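Long-range contact in glucose-6-phosphate isomerase (Thermus thermophilus, PDB 1ZZG), which probably catalyses the reversible isomerization of glucose 6-phosphate to fructose 6-phosphate in glycolysis and gluconeogenesis: residues R29-W43 with W383-F397. Residues are numbered along the deposited sequence; the frame is centred on the assembly and turned at random.
Sequences RLLAKRGEPGSMLGW and WQTAFLGELWEVNAF
K33 reaches E390 with an extended chain and closes a salt bridge, NZ to OE2 at 2.7 Å, using the syn lone pair of that oxygen. The two side chains come from opposite directions; a bend at chi2 (-53°) turns the E390 carboxylate toward K33, and E390 CG lies against L30 CB. Its other oxygen, OE1, accepts from two waters. One links it to the backbone O of E390 and to R29 NH1, lying in the guanidinium plane; the second passes on to V394 O and, weakly, to K33 NZ. R29 stays beyond direct salt-bridge range of E393, NH1 to OE2 being 4.3 Å, and pairs through NE with E25. A glutamine in place of E390 would probably leave the K33 ammonium without its opposite charge. Beside these polar groups, the end of helix 20-32 and the loop after it pack on the last turns of helix 371-391 and the chain beyond, where E393, with positive phi, ends the helix in a Schellman motif. L30 is a knob in the hole formed by W383, A386, F387 and E390; with CG anti to its backbone N (chi1 177°), CD2 comes 3.7 Å from W383 CZ3. W43, W383 and F397 form an aromatic cluster. The edge of W43 points at one face of W383 in a T-shaped stack, planes at 78°, while W43 CZ2 presses on A386 CB at 3.5 Å. L41 CD2 makes a CH-pi contact over one face of F397, 3.9 Å from the ring centroid, and M40 CB abuts F397 CB. N395 OD1 accepts from F397 N at 2.9 Å, an Asx turn that includes F397; the F397 side chain lies about 10 Å from that of E267, the predicted proton donor.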
loop_
_atom_site.group_PDB
_atom_site.type_symbol
_atom_site.label_atom_id
_atom_site.label_comp_id
_atom_site.label_asym_id
_atom_site.label_seq_id
_atom_site.Cartn_x
_atom_site.Cartn_y
_atom_site.Cartn_z
ATOM N N ARG A 29 14.362 -2.868 -31.554
ATOM C CA ARG A 29 15.355 -2.060 -30.856
ATOM C C ARG A 29 15.751 -2.678 -29.521
ATOM O O ARG A 29 16.924 -2.666 -29.145
ATOM C CB ARG A 29 14.831 -0.646 -30.607
ATOM C CG ARG A 29 14.711 0.205 -31.852
ATOM C CD ARG A 29 14.322 1.633 -31.505
ATOM N NE ARG A 29 14.233 2.460 -32.707
ATOM C CZ ARG A 29 14.097 3.783 -32.701
ATOM N NH1 ARG A 29 14.033 4.443 -31.550
ATOM N NH2 ARG A 29 14.033 4.450 -33.848
ATOM N N LEU A 30 14.769 -3.210 -28.802
ATOM C CA LEU A 30 15.039 -3.825 -27.507
ATOM C C LEU A 30 15.861 -5.102 -27.663
ATOM O O LEU A 30 16.875 -5.287 -26.981
ATOM C CB LEU A 30 13.725 -4.144 -26.788
ATOM C CG LEU A 30 13.850 -4.864 -25.436
ATOM C CD1 LEU A 30 14.538 -3.958 -24.416
ATOM C CD2 LEU A 30 12.464 -5.267 -24.945
ATOM N N LEU A 31 15.424 -5.981 -28.560
ATOM C CA LEU A 31 16.125 -7.241 -28.782
ATOM C C LEU A 31 17.531 -7.043 -29.351
ATOM O O LEU A 31 18.427 -7.851 -29.088
ATOM C CB LEU A 31 15.306 -8.158 -29.703
ATOM C CG LEU A 31 13.958 -8.648 -29.150
ATOM C CD1 LEU A 31 13.250 -9.516 -30.177
ATOM C CD2 LEU A 31 14.187 -9.436 -27.860
ATOM N N ALA A 32 17.730 -5.974 -30.119
ATOM C CA ALA A 32 19.044 -5.701 -30.694
ATOM C C ALA A 32 20.052 -5.380 -29.593
ATOM O O ALA A 32 21.254 -5.563 -29.774
ATOM C CB ALA A 32 18.970 -4.534 -31.683
ATOM N N LYS A 33 19.554 -4.910 -28.452
ATOM C CA LYS A 33 20.421 -4.543 -27.333
ATOM C C LYS A 33 20.946 -5.721 -26.514
ATOM O O LYS A 33 21.857 -5.551 -25.705
ATOM C CB LYS A 33 19.693 -3.570 -26.400
ATOM C CG LYS A 33 19.427 -2.199 -26.999
ATOM C CD LYS A 33 18.597 -1.342 -26.045
ATOM C CE LYS A 33 18.384 0.051 -26.614
ATOM N NZ LYS A 33 17.570 0.916 -25.718
ATOM N N ARG A 34 20.377 -6.906 -26.724
ATOM C CA ARG A 34 20.801 -8.095 -25.990
ATOM C C ARG A 34 22.215 -8.520 -26.378
ATOM O O ARG A 34 22.687 -8.220 -27.471
ATOM C CB ARG A 34 19.831 -9.251 -26.245
ATOM C CG ARG A 34 18.403 -8.968 -25.806
ATOM C CD ARG A 34 17.533 -10.199 -25.967
ATOM N NE ARG A 34 18.066 -11.332 -25.219
ATOM C CZ ARG A 34 17.475 -12.520 -25.142
ATOM N NH1 ARG A 34 16.321 -12.735 -25.769
ATOM N NH2 ARG A 34 18.034 -13.496 -24.437
ATOM N N GLY A 35 22.886 -9.223 -25.472
ATOM C CA GLY A 35 24.243 -9.667 -25.740
ATOM C C GLY A 35 25.254 -8.606 -25.348
ATOM O O GLY A 35 26.252 -8.900 -24.688
ATOM N N GLU A 36 24.993 -7.368 -25.763
ATOM C CA GLU A 36 25.869 -6.244 -25.453
ATOM C C GLU A 36 25.981 -6.055 -23.949
ATOM O O GLU A 36 24.994 -5.749 -23.281
ATOM C CB GLU A 36 25.326 -4.956 -26.079
ATOM C CG GLU A 36 25.839 -4.677 -27.478
ATOM C CD GLU A 36 27.333 -4.418 -27.496
ATOM O OE1 GLU A 36 27.772 -3.451 -26.840
ATOM O OE2 GLU A 36 28.068 -5.181 -28.160
ATOM N N PRO A 37 27.189 -6.238 -23.393
ATOM C CA PRO A 37 27.391 -6.074 -21.951
ATOM C C PRO A 37 26.850 -4.734 -21.457
ATOM O O PRO A 37 27.003 -3.710 -22.125
ATOM C CB PRO A 37 28.906 -6.178 -21.807
ATOM C CG PRO A 37 29.263 -7.161 -22.880
ATOM C CD PRO A 37 28.438 -6.665 -24.051
ATOM N N GLY A 38 26.205 -4.752 -20.293
ATOM C CA GLY A 38 25.666 -3.530 -19.726
ATOM C C GLY A 38 24.301 -3.102 -20.241
ATOM O O GLY A 38 23.863 -1.991 -19.962
ATOM N N SER A 39 23.622 -3.965 -20.991
ATOM C CA SER A 39 22.304 -3.611 -21.509
ATOM C C SER A 39 21.222 -3.801 -20.441
ATOM O O SER A 39 20.083 -3.360 -20.608
ATOM C CB SER A 39 21.977 -4.445 -22.752
ATOM O OG SER A 39 21.917 -5.825 -22.447
ATOM N N MET A 40 21.586 -4.461 -19.346
ATOM C CA MET A 40 20.663 -4.700 -18.234
ATOM C C MET A 40 19.384 -5.452 -18.625
ATOM O O MET A 40 18.315 -5.207 -18.065
ATOM C CB MET A 40 20.303 -3.361 -17.578
ATOM C CG MET A 40 21.506 -2.579 -17.061
ATOM S SD MET A 40 22.560 -3.571 -15.965
ATOM C CE MET A 40 21.521 -3.706 -14.499
ATOM N N LEU A 41 19.505 -6.380 -19.571
ATOM C CA LEU A 41 18.368 -7.169 -20.038
ATOM C C LEU A 41 18.397 -8.614 -19.528
ATOM O O LEU A 41 17.692 -9.476 -20.053
ATOM C CB LEU A 41 18.335 -7.163 -21.574
ATOM C CG LEU A 41 18.286 -5.765 -22.212
ATOM C CD1 LEU A 41 18.180 -5.883 -23.730
ATOM C CD2 LEU A 41 17.101 -4.996 -21.661
ATOM N N GLY A 42 19.208 -8.869 -18.501
ATOM C CA GLY A 42 19.318 -10.209 -17.942
ATOM C C GLY A 42 18.017 -10.790 -17.404
ATOM O O GLY A 42 17.898 -12.003 -17.236
ATOM N N TRP A 43 17.039 -9.935 -17.122
ATOM C CA TRP A 43 15.757 -10.409 -16.601
ATOM C C TRP A 43 15.002 -11.268 -17.613
ATOM O O TRP A 43 14.069 -11.986 -17.254
ATOM C CB TRP A 43 14.880 -9.233 -16.167
ATOM C CG TRP A 43 14.778 -8.152 -17.185
ATOM C CD1 TRP A 43 15.581 -7.054 -17.299
ATOM C CD2 TRP A 43 13.838 -8.076 -18.260
ATOM N NE1 TRP A 43 15.198 -6.298 -18.381
ATOM C CE2 TRP A 43 14.130 -6.902 -18.989
ATOM C CE3 TRP A 43 12.773 -8.886 -18.680
ATOM C CZ2 TRP A 43 13.398 -6.518 -20.115
ATOM C CZ3 TRP A 43 12.044 -8.504 -19.801
ATOM C CH2 TRP A 43 12.361 -7.330 -20.505
ATOM N N TRP A 383 8.247 -6.891 -19.636
ATOM C CA TRP A 383 8.390 -6.727 -21.084
ATOM C C TRP A 383 7.654 -5.464 -21.514
ATOM O O TRP A 383 8.175 -4.660 -22.288
ATOM C CB TRP A 383 7.805 -7.920 -21.840
ATOM C CG TRP A 383 8.740 -9.065 -21.984
ATOM C CD1 TRP A 383 8.740 -10.221 -21.260
ATOM C CD2 TRP A 383 9.809 -9.184 -22.934
ATOM N NE1 TRP A 383 9.741 -11.060 -21.702
ATOM C CE2 TRP A 383 10.411 -10.447 -22.729
ATOM C CE3 TRP A 383 10.314 -8.346 -23.941
ATOM C CZ2 TRP A 383 11.495 -10.896 -23.493
ATOM C CZ3 TRP A 383 11.396 -8.796 -24.706
ATOM C CH2 TRP A 383 11.971 -10.058 -24.473
ATOM N N GLN A 384 6.429 -5.310 -21.022
ATOM C CA GLN A 384 5.620 -4.136 -21.330
ATOM C C GLN A 384 6.438 -2.892 -21.044
ATOM O O GLN A 384 6.520 -1.985 -21.865
ATOM C CB GLN A 384 4.365 -4.120 -20.459
ATOM C CG GLN A 384 3.653 -2.779 -20.400
ATOM C CD GLN A 384 2.464 -2.810 -19.462
ATOM O OE1 GLN A 384 1.486 -3.513 -19.710
ATOM N NE2 GLN A 384 2.546 -2.053 -18.369
ATOM N N THR A 385 7.048 -2.865 -19.864
ATOM C CA THR A 385 7.859 -1.734 -19.444
ATOM C C THR A 385 9.087 -1.525 -20.334
ATOM O O THR A 385 9.405 -0.389 -20.702
ATOM C CB THR A 385 8.297 -1.909 -17.978
ATOM O OG1 THR A 385 7.131 -2.051 -17.151
ATOM C CG2 THR A 385 9.103 -0.707 -17.515
ATOM N N ALA A 386 9.777 -2.607 -20.686
ATOM C CA ALA A 386 10.955 -2.485 -21.545
ATOM C C ALA A 386 10.545 -1.963 -22.928
ATOM O O ALA A 386 11.228 -1.114 -23.502
ATOM C CB ALA A 386 11.674 -3.837 -21.668
ATOM N N PHE A 387 9.434 -2.464 -23.465
ATOM C CA PHE A 387 8.963 -1.992 -24.770
ATOM C C PHE A 387 8.658 -0.493 -24.698
ATOM O O PHE A 387 8.994 0.270 -25.612
ATOM C CB PHE A 387 7.699 -2.752 -25.218
ATOM C CG PHE A 387 7.951 -4.185 -25.640
ATOM C CD1 PHE A 387 9.053 -4.515 -26.430
ATOM C CD2 PHE A 387 7.060 -5.198 -25.281
ATOM C CE1 PHE A 387 9.269 -5.836 -26.858
ATOM C CE2 PHE A 387 7.263 -6.518 -25.700
ATOM C CZ PHE A 387 8.370 -6.837 -26.492
ATOM N N LEU A 388 8.009 -0.074 -23.612
ATOM C CA LEU A 388 7.688 1.337 -23.422
ATOM C C LEU A 388 8.960 2.181 -23.340
ATOM O O LEU A 388 8.967 3.355 -23.719
ATOM C CB LEU A 388 6.848 1.527 -22.155
ATOM C CG LEU A 388 5.370 1.185 -22.339
ATOM C CD1 LEU A 388 4.636 1.201 -21.000
ATOM C CD2 LEU A 388 4.764 2.192 -23.309
ATOM N N GLY A 389 10.040 1.586 -22.847
ATOM C CA GLY A 389 11.294 2.320 -22.767
ATOM C C GLY A 389 11.728 2.739 -24.163
ATOM O O GLY A 389 12.290 3.823 -24.357
ATOM N N GLU A 390 11.467 1.877 -25.142
ATOM C CA GLU A 390 11.819 2.166 -26.526
ATOM C C GLU A 390 10.830 3.157 -27.140
ATOM O O GLU A 390 11.230 4.104 -27.817
ATOM C CB GLU A 390 11.828 0.877 -27.361
ATOM C CG GLU A 390 12.876 -0.155 -26.942
ATOM C CD GLU A 390 14.281 0.424 -26.869
ATOM O OE1 GLU A 390 14.548 1.432 -27.560
ATOM O OE2 GLU A 390 15.124 -0.137 -26.134
ATOM N N LEU A 391 9.540 2.930 -26.910
ATOM C CA LEU A 391 8.510 3.812 -27.448
ATOM C C LEU A 391 8.640 5.243 -26.940
ATOM O O LEU A 391 8.325 6.187 -27.660
ATOM C CB LEU A 391 7.117 3.275 -27.109
ATOM C CG LEU A 391 6.694 1.970 -27.791
ATOM C CD1 LEU A 391 5.414 1.462 -27.156
ATOM C CD2 LEU A 391 6.495 2.201 -29.289
ATOM N N TRP A 392 9.103 5.408 -25.703
ATOM C CA TRP A 392 9.252 6.744 -25.131
ATOM C C TRP A 392 10.685 7.263 -25.195
ATOM O O TRP A 392 10.988 8.337 -24.678
ATOM C CB TRP A 392 8.749 6.769 -23.682
ATOM C CG TRP A 392 7.274 6.508 -23.555
ATOM C CD1 TRP A 392 6.382 6.315 -24.573
ATOM C CD2 TRP A 392 6.530 6.363 -22.336
ATOM N NE1 TRP A 392 5.132 6.053 -24.064
ATOM C CE2 TRP A 392 5.193 6.076 -22.695
ATOM C CE3 TRP A 392 6.863 6.447 -20.979
ATOM C CZ2 TRP A 392 4.184 5.866 -21.741
ATOM C CZ3 TRP A 392 5.861 6.239 -20.027
ATOM C CH2 TRP A 392 4.537 5.951 -20.416
ATOM N N GLU A 393 11.562 6.493 -25.831
ATOM C CA GLU A 393 12.959 6.884 -26.002
ATOM C C GLU A 393 13.686 7.254 -24.720
ATOM O O GLU A 393 14.325 8.306 -24.627
ATOM C CB GLU A 393 13.051 8.046 -26.992
ATOM C CG GLU A 393 12.380 7.745 -28.319
ATOM C CD GLU A 393 12.620 8.823 -29.356
ATOM O OE1 GLU A 393 12.402 10.017 -29.048
ATOM O OE2 GLU A 393 13.020 8.471 -30.483
ATOM N N VAL A 394 13.594 6.374 -23.732
ATOM C CA VAL A 394 14.253 6.594 -22.457
ATOM C C VAL A 394 15.041 5.349 -22.107
ATOM O O VAL A 394 14.855 4.293 -22.717
ATOM C CB VAL A 394 13.233 6.838 -21.322
ATOM C CG1 VAL A 394 12.473 8.136 -21.559
ATOM C CG2 VAL A 394 12.268 5.666 -21.241
ATOM N N ASN A 395 15.932 5.493 -21.137
ATOM C CA ASN A 395 16.727 4.381 -20.646
ATOM C C ASN A 395 15.865 3.844 -19.503
ATOM O O ASN A 395 15.795 4.441 -18.426
ATOM C CB ASN A 395 18.067 4.874 -20.100
ATOM C CG ASN A 395 18.948 3.740 -19.614
ATOM O OD1 ASN A 395 18.463 2.643 -19.326
ATOM N ND2 ASN A 395 20.247 4.000 -19.508
ATOM N N ALA A 396 15.192 2.730 -19.751
ATOM C CA ALA A 396 14.309 2.138 -18.752
ATOM C C ALA A 396 15.038 1.319 -17.697
ATOM O O ALA A 396 14.409 0.767 -16.790
ATOM C CB ALA A 396 13.277 1.257 -19.453
ATOM N N PHE A 397 16.362 1.276 -17.778
ATOM C CA PHE A 397 17.114 0.434 -16.864
ATOM C C PHE A 397 18.059 1.084 -15.864
ATOM O O PHE A 397 18.795 0.387 -15.160
ATOM C CB PHE A 397 17.824 -0.626 -17.709
ATOM C CG PHE A 397 16.893 -1.325 -18.668
ATOM C CD1 PHE A 397 15.902 -2.180 -18.193
ATOM C CD2 PHE A 397 16.936 -1.047 -20.034
ATOM C CE1 PHE A 397 14.963 -2.748 -19.059
ATOM C CE2 PHE A 397 15.998 -1.612 -20.913
ATOM C CZ PHE A 397 15.009 -2.462 -20.422
HETATM O O HOH W 1 13.836 3.771 -28.824
HETATM O O HOH W 2 15.605 3.496 -25.515
#